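Local coordinates for short-chain dehydrogenase/reductase SDR (Paraburkholderia phymatum, PDB 5VA8), which binds NADP in a Rossmann-type fold and is probably an NADP(H)-dependent oxidoreductase of the short-chain dehydrogenase/reductase family, its physiological substrate not established, at residues Lys25-Gly30 against Leu189-Phe194; Asp234-Ala239 against Trp256-Gly261. All blocks are in the same frame, centred on the assembly; numbering follows the deposited sequence.

Contact 1: Lys25-Gly30 against Leu189-Phe194. With NAP (NADP nicotinamide-adenine-dinucleotide phosphate), chain E; TCE (3,3',3''-phosphanetriyltripropanoic acid), chain F.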
loop_
_atom_site.group_PDB
_atom_site.type_symbol
_atom_site.label_atom_id
_atom_site.label_comp_id
_atom_site.label_asym_id
_atom_site.label_seq_id
_atom_site.Cartn_x
_atom_site.Cartn_y
_atom_site.Cartn_z
ATOM N N LYS A 25 13.838 1.755 29.088
ATOM C CA LYS A 25 12.752 0.792 29.235
ATOM C C LYS A 25 12.229 0.406 27.860
ATOM O O LYS A 25 12.488 1.078 26.861
ATOM C CB LYS A 25 11.588 1.363 30.065
ATOM C CG LYS A 25 12.003 1.901 31.427
ATOM C CD LYS A 25 10.921 2.802 32.012
ATOM C CE LYS A 25 9.588 2.087 32.076
ATOM N NZ LYS A 25 8.491 2.935 32.637
ATOM N N GLY A 26 11.474 -0.696 27.835
ATOM C CA GLY A 26 10.584 -0.994 26.712
ATOM C C GLY A 26 11.310 -1.333 25.422
ATOM O O GLY A 26 12.375 -1.963 25.413
ATOM N N LEU A 27 10.709 -0.903 24.306
ATOM C CA LEU A 27 11.248 -1.232 22.987
ATOM C C LEU A 27 12.635 -0.643 22.784
ATOM O O LEU A 27 13.509 -1.290 22.192
ATOM C CB LEU A 27 10.314 -0.733 21.894
ATOM C CG LEU A 27 8.903 -1.299 21.957
ATOM C CD1 LEU A 27 8.084 -0.737 20.818
ATOM C CD2 LEU A 27 8.939 -2.823 21.903
ATOM N N GLY A 28 12.848 0.594 23.239
ATOM C CA GLY A 28 14.168 1.186 23.101
ATOM C C GLY A 28 15.219 0.395 23.858
ATOM O O GLY A 28 16.304 0.127 23.336
ATOM N N ARG A 29 14.909 0.006 25.105
ATOM C CA ARG A 29 15.823 -0.863 25.841
ATOM C C ARG A 29 16.073 -2.163 25.081
ATOM O O ARG A 29 17.217 -2.627 24.981
ATOM C CB ARG A 29 15.281 -1.163 27.241
ATOM C CG ARG A 29 16.194 -2.119 28.007
ATOM C CD ARG A 29 15.765 -2.389 29.450
ATOM N NE ARG A 29 16.656 -3.390 30.044
ATOM C CZ ARG A 29 16.613 -3.796 31.313
ATOM N NH1 ARG A 29 15.716 -3.295 32.152
ATOM N NH2 ARG A 29 17.474 -4.710 31.744
ATOM N N GLY A 30 15.017 -2.754 24.526
ATOM C CA GLY A 30 15.191 -3.983 23.768
ATOM C C GLY A 30 16.150 -3.819 22.601
ATOM O O GLY A 30 16.944 -4.718 22.314
ATOM N N LEU A 189 10.642 0.576 11.934
ATOM C CA LEU A 189 10.119 -0.593 12.630
ATOM C C LEU A 189 8.796 -0.208 13.260
ATOM O O LEU A 189 8.756 0.698 14.100
ATOM C CB LEU A 189 11.090 -1.074 13.707
ATOM C CG LEU A 189 12.169 -2.092 13.361
ATOM C CD1 LEU A 189 12.880 -2.506 14.639
ATOM C CD2 LEU A 189 11.571 -3.313 12.641
ATOM N N LEU A 190 7.728 -0.894 12.862
ATOM C CA LEU A 190 6.363 -0.534 13.235
ATOM C C LEU A 190 5.828 -1.552 14.228
ATOM O O LEU A 190 5.402 -2.650 13.821
ATOM C CB LEU A 190 5.458 -0.491 11.997
ATOM C CG LEU A 190 5.627 0.579 10.910
ATOM C CD1 LEU A 190 7.041 0.648 10.339
ATOM C CD2 LEU A 190 4.660 0.264 9.777
ATOM N N PRO A 191 5.803 -1.250 15.527
ATOM C CA PRO A 191 5.253 -2.219 16.483
ATOM C C PRO A 191 3.738 -2.263 16.418
ATOM O O PRO A 191 3.072 -1.228 16.315
ATOM C CB PRO A 191 5.721 -1.703 17.856
ATOM C CG PRO A 191 6.481 -0.437 17.600
ATOM C CD PRO A 191 6.269 -0.013 16.173
ATOM N N GLY A 192 3.200 -3.485 16.479
ATOM C CA GLY A 192 1.843 -3.713 16.946
ATOM C C GLY A 192 1.838 -3.587 18.457
ATOM O O GLY A 192 2.571 -2.753 18.994
ATOM N N ILE A 193 1.071 -4.388 19.180
ATOM C CA ILE A 193 1.039 -4.227 20.630
ATOM C C ILE A 193 2.160 -5.048 21.262
ATOM O O ILE A 193 2.304 -6.253 21.003
ATOM C CB ILE A 193 -0.343 -4.576 21.210
ATOM C CG1 ILE A 193 -0.331 -4.330 22.727
ATOM C CG2 ILE A 193 -0.765 -5.993 20.865
ATOM C CD1 ILE A 193 -1.707 -4.418 23.384
ATOM N N PHE A 194 2.987 -4.372 22.067
ATOM C CA PHE A 194 4.123 -4.987 22.741
ATOM C C PHE A 194 3.981 -4.840 24.249
ATOM O O PHE A 194 3.495 -3.819 24.744
ATOM C CB PHE A 194 5.441 -4.372 22.265
ATOM C CG PHE A 194 5.962 -5.014 21.010
ATOM C CD1 PHE A 194 7.045 -5.876 21.065
ATOM C CD2 PHE A 194 5.324 -4.807 19.791
ATOM C CE1 PHE A 194 7.513 -6.507 19.927
ATOM C CE2 PHE A 194 5.781 -5.431 18.639
ATOM C CZ PHE A 194 6.883 -6.281 18.706
HETATM P PA NAP E . 8.044 2.484 27.506
HETATM O O1A NAP E . 8.154 1.077 27.935
HETATM O O2A NAP E . 7.241 3.394 28.412
HETATM O O5B NAP E . 9.542 3.032 27.347
HETATM C C5B NAP E . 9.742 4.392 26.935
HETATM C C4B NAP E . 11.192 4.716 27.168
HETATM O O4B NAP E . 11.494 5.969 26.520
HETATM C C3B NAP E . 11.589 4.908 28.631
HETATM O O3B NAP E . 12.951 4.540 28.804
HETATM C C2B NAP E . 11.408 6.413 28.809
HETATM O O2B NAP E . 12.138 6.846 29.980
HETATM C C1B NAP E . 11.967 6.902 27.471
HETATM N N9A NAP E . 11.491 8.218 27.057
HETATM C C8A NAP E . 10.192 8.586 26.828
HETATM N N7A NAP E . 10.055 9.803 26.356
HETATM C C5A NAP E . 11.358 10.273 26.278
HETATM C C6A NAP E . 11.897 11.509 25.869
HETATM N N6A NAP E . 11.157 12.537 25.439
HETATM N N1A NAP E . 13.238 11.661 25.927
HETATM C C2A NAP E . 13.982 10.631 26.353
HETATM N N3A NAP E . 13.586 9.422 26.764
HETATM C C4A NAP E . 12.255 9.308 26.707
HETATM O O3 NAP E . 7.402 2.589 26.045
HETATM P PN NAP E . 7.454 1.631 24.762
HETATM O O1N NAP E . 8.810 1.066 24.619
HETATM O O2N NAP E . 6.296 0.716 24.839
HETATM O O5D NAP E . 7.174 2.709 23.617
HETATM C C5D NAP E . 8.249 3.285 22.848
HETATM C C4D NAP E . 7.601 4.014 21.698
HETATM O O4D NAP E . 6.924 3.051 20.857
HETATM C C3D NAP E . 6.541 5.053 22.084
HETATM O O3D NAP E . 6.563 6.156 21.179
HETATM C C2D NAP E . 5.241 4.271 21.920
HETATM O O2D NAP E . 4.090 5.080 21.699
HETATM C C1D NAP E . 5.601 3.464 20.676
HETATM N N1N NAP E . 4.762 2.257 20.475
HETATM C C2N NAP E . 4.578 1.386 21.481
HETATM C C3N NAP E . 3.847 0.236 21.269
HETATM C C7N NAP E . 3.584 -0.817 22.302
HETATM O O7N NAP E . 2.591 -1.557 22.167
HETATM N N7N NAP E . 4.344 -0.833 23.393
HETATM C C4N NAP E . 3.384 -0.023 19.981
HETATM C C5N NAP E . 3.581 0.904 18.972
HETATM C C6N NAP E . 4.262 2.053 19.242
HETATM P P2B NAP E . 11.825 8.261 30.688
HETATM O O1X NAP E . 12.301 9.318 29.749
HETATM O O2X NAP E . 10.317 8.334 30.935
HETATM O O3X NAP E . 12.621 8.191 32.006
HETATM O O16 TCE F . 1.679 6.100 19.507
HETATM C C14 TCE F . 1.349 4.943 19.126
HETATM O O15 TCE F . 0.974 4.748 17.946
HETATM C C5 TCE F . 1.382 3.783 20.119
HETATM C C2 TCE F . 0.627 2.606 19.509
HETATM P P TCE F . 0.903 1.100 20.559
HETATM C C3 TCE F . 0.790 1.493 22.355
HETATM C C6 TCE F . -0.674 1.874 22.525
HETATM C C8 TCE F . -0.856 2.342 23.954
HETATM O O10 TCE F . -1.772 1.823 24.633
HETATM O O9 TCE F . -0.094 3.223 24.439
HETATM C C1 TCE F . -0.301 -0.203 20.060
HETATM C C4 TCE F . -0.053 -0.513 18.588
HETATM C C11 TCE F . -1.099 -1.526 18.158
HETATM O O12 TCE F . -1.085 -2.019 16.999
HETATM O O13 TCE F . -1.979 -1.865 18.993
#

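Contact 2: Asp234-Ala239 against Trp256-Gly261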
loop_
_atom_site.group_PDB
_atom_site.type_symbol
_atom_site.label_atom_id
_atom_site.label_comp_id
_atom_site.label_asym_id
_atom_site.label_seq_id
_atom_site.Cartn_x
_atom_site.Cartn_y
_atom_site.Cartn_z
ATOM N N ASP A 234 12.337 -8.014 23.533
ATOM C CA ASP A 234 13.504 -8.754 23.054
ATOM C C ASP A 234 13.424 -9.016 21.552
ATOM O O ASP A 234 14.367 -8.719 20.811
ATOM C CB ASP A 234 13.648 -10.068 23.828
ATOM C CG ASP A 234 14.914 -10.835 23.458
ATOM O OD1 ASP A 234 14.959 -11.449 22.371
ATOM O OD2 ASP A 234 15.873 -10.821 24.259
ATOM N N GLU A 235 12.308 -9.586 21.080
ATOM C CA GLU A 235 12.228 -9.894 19.652
ATOM C C GLU A 235 12.196 -8.626 18.807
ATOM O O GLU A 235 12.713 -8.626 17.687
ATOM C CB GLU A 235 11.016 -10.790 19.353
ATOM C CG GLU A 235 9.656 -10.086 19.388
ATOM C CD GLU A 235 8.489 -11.058 19.416
ATOM O OE1 GLU A 235 8.573 -12.133 18.768
ATOM O OE2 GLU A 235 7.487 -10.746 20.089
ATOM N N PHE A 236 11.617 -7.537 19.327
ATOM C CA PHE A 236 11.667 -6.260 18.620
ATOM C C PHE A 236 13.112 -5.803 18.442
ATOM O O PHE A 236 13.526 -5.411 17.344
ATOM C CB PHE A 236 10.862 -5.207 19.387
ATOM C CG PHE A 236 10.673 -3.921 18.631
ATOM C CD1 PHE A 236 9.666 -3.800 17.678
ATOM C CD2 PHE A 236 11.515 -2.839 18.859
ATOM C CE1 PHE A 236 9.493 -2.610 16.976
ATOM C CE2 PHE A 236 11.349 -1.650 18.157
ATOM C CZ PHE A 236 10.342 -1.536 17.214
ATOM N N GLY A 237 13.898 -5.873 19.522
ATOM C CA GLY A 237 15.300 -5.500 19.438
ATOM C C GLY A 237 16.091 -6.365 18.474
ATOM O O GLY A 237 17.001 -5.877 17.798
ATOM N N ARG A 238 15.774 -7.664 18.408
ATOM C CA ARG A 238 16.485 -8.533 17.475
ATOM C C ARG A 238 16.225 -8.122 16.031
ATOM O O ARG A 238 17.141 -8.149 15.201
ATOM C CB ARG A 238 16.085 -9.995 17.690
ATOM C CG ARG A 238 16.294 -10.515 19.099
ATOM C CD ARG A 238 17.751 -10.534 19.528
ATOM N NE ARG A 238 17.890 -11.228 20.810
ATOM C CZ ARG A 238 19.005 -11.273 21.534
ATOM N NH1 ARG A 238 20.102 -10.656 21.117
ATOM N NH2 ARG A 238 19.019 -11.935 22.684
ATOM N N ALA A 239 14.985 -7.746 15.706
ATOM C CA ALA A 239 14.709 -7.256 14.356
ATOM C C ALA A 239 15.470 -5.966 14.081
ATOM O O ALA A 239 16.014 -5.777 12.988
ATOM C CB ALA A 239 13.210 -7.038 14.159
ATOM N N TRP A 256 8.856 -2.125 8.307
ATOM C CA TRP A 256 8.736 -3.497 8.801
ATOM C C TRP A 256 7.699 -3.517 9.912
ATOM O O TRP A 256 7.949 -3.014 11.008
ATOM C CB TRP A 256 10.074 -4.017 9.321
ATOM C CG TRP A 256 10.982 -4.610 8.271
ATOM C CD1 TRP A 256 10.850 -4.528 6.927
ATOM C CD2 TRP A 256 12.153 -5.396 8.520
ATOM N NE1 TRP A 256 11.880 -5.222 6.302
ATOM C CE2 TRP A 256 12.685 -5.766 7.266
ATOM C CE3 TRP A 256 12.791 -5.834 9.681
ATOM C CZ2 TRP A 256 13.833 -6.551 7.145
ATOM C CZ3 TRP A 256 13.933 -6.614 9.556
ATOM C CH2 TRP A 256 14.438 -6.959 8.300
ATOM N N LEU A 257 6.546 -4.116 9.637
ATOM C CA LEU A 257 5.477 -4.219 10.620
ATOM C C LEU A 257 5.667 -5.505 11.419
ATOM O O LEU A 257 5.754 -6.596 10.839
ATOM C CB LEU A 257 4.129 -4.198 9.904
ATOM C CG LEU A 257 2.855 -4.342 10.719
ATOM C CD1 LEU A 257 2.695 -3.169 11.666
ATOM C CD2 LEU A 257 1.675 -4.448 9.759
ATOM N N ILE A 258 5.750 -5.376 12.738
ATOM C CA ILE A 258 5.974 -6.509 13.634
ATOM C C ILE A 258 4.772 -6.529 14.569
ATOM O O ILE A 258 4.767 -5.857 15.611
ATOM C CB ILE A 258 7.293 -6.397 14.404
ATOM C CG1 ILE A 258 8.455 -6.152 13.440
ATOM C CG2 ILE A 258 7.572 -7.666 15.199
ATOM C CD1 ILE A 258 9.793 -6.175 14.122
ATOM N N ASP A 259 3.728 -7.295 14.180
ATOM C CA ASP A 259 2.445 -7.159 14.862
ATOM C C ASP A 259 1.666 -8.464 14.985
ATOM O O ASP A 259 0.466 -8.409 15.299
ATOM C CB ASP A 259 1.576 -6.100 14.149
ATOM C CG ASP A 259 0.962 -6.600 12.838
ATOM O OD1 ASP A 259 1.429 -7.607 12.264
ATOM O OD2 ASP A 259 -0.010 -5.961 12.382
ATOM N N GLY A 260 2.283 -9.622 14.773
ATOM C CA GLY A 260 1.529 -10.856 14.912
ATOM C C GLY A 260 0.397 -11.016 13.926
ATOM O O GLY A 260 -0.526 -11.804 14.176
ATOM N N GLY A 261 0.444 -10.298 12.802
ATOM C CA GLY A 261 -0.575 -10.382 11.775
ATOM C C GLY A 261 -1.822 -9.566 12.031
ATOM O O GLY A 261 -2.799 -9.708 11.285
#

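Contact 1: Lys25-Gly30 against Leu189-Phe194
Leu27 spreads its two methyl groups between Pro191 and Phe194, and this apolar wedge is the direct touch between helix 26-37 and the end of strand 184-191 with the loop that follows it. CD1 lies 3.6 Å from Pro191 CG, while CD2 sits obliquely against the Phe194 ring, 3.7 Å from its CD1. A branched leucine suits the place because each methyl serves one neighbour: with CG beside the backbone N (chi1 -59°) the fork points at the other segment, and chi2 (-180°) turns one methyl to each partner. Phe236 covers the same cluster.

Polar bonds go to the cofactor instead. Leu27 N, in the first turn of the helix, donates to NAP O1N at 2.8 Å, where the helix dipole would probably favour the diphosphate. Gly26 has a positive phi, and having no side chain it lets the diphosphate lie close over the turn. Phe194 N gives NAP O7N a nearly straight bond (2.8 Å, 170°), and Phe194 O receives a weak one from NAP N7N, a pair that would hold the carboxamide in one rotation, chiefly through the stronger bond.

Van der Waals contact completes the grip: Pro191 CG lies 3.5 Å from NAP C5N, a rigid, apolar support for the nicotinamide. The whole is the glycine-rich turn and nicotinamide-binding loop of a Rossmann-fold NADP site.

Contact 2: Asp234-Ala239 against Trp256-Gly261
Ile258 reaches from strand 255-258 to helix 233-243, which lies over one face of the Rossmann-type sheet, at its last two strands, and runs nearly antiparallel to this strand (165° between the short axes, 10.7 Å apart).

The apolar contact converges on one methyl. Ile258 has CG1 beside its backbone N (chi1 -52°) and an extended chi2, which sends CD1 out to Ala239 CB at 3.5 Å; CD1 also lies more loosely by the Phe236 ring, 4.3 Å from CD1 of that residue. Alanine suits the helix face here because its short methyl lets the isoleucine come close. Trp256 adds its indole, CZ3 lying 4.1 Å from Ala239 O, obliquely to the ring, in plain van der Waals contact, and its ring stacks on Trp256 of the second subunit, so the broad aromatic serves both the core and the interface.

No hydrogen bond crosses between the two segments; on the helix, Glu235 forms a salt bridge with Arg229. Beyond the strand, Gly260 and Gly261 adopt positive phi, which glycine tolerates readily, and the chain closes an Asx turn: Gly261 N donates to Asp259 OD1 at 2.9 Å, approaching from above the carboxylate plane.

Both contacts are buried, and they share the paired strands 184-191 and 255-258: Leu190 N meets Trp256 O at 2.8 Å and Leu190 O meets Ile258 N at 3.0 Å, probable hydrogen bonds that join the two. Phe236 of contact 2 also bridges them through its edge-to-face packing with Phe194 and its touch on Leu27. Their chemistry follows their place. Contact 1, nearer the middle of the chain, opens on the cofactor, and the backbone N-H groups of Leu27 and Phe194 turn to it. Contact 2 lies at the outermost strand of the sheet within this chain, where hydrophobic packing on one helix gives way to a subunit interface.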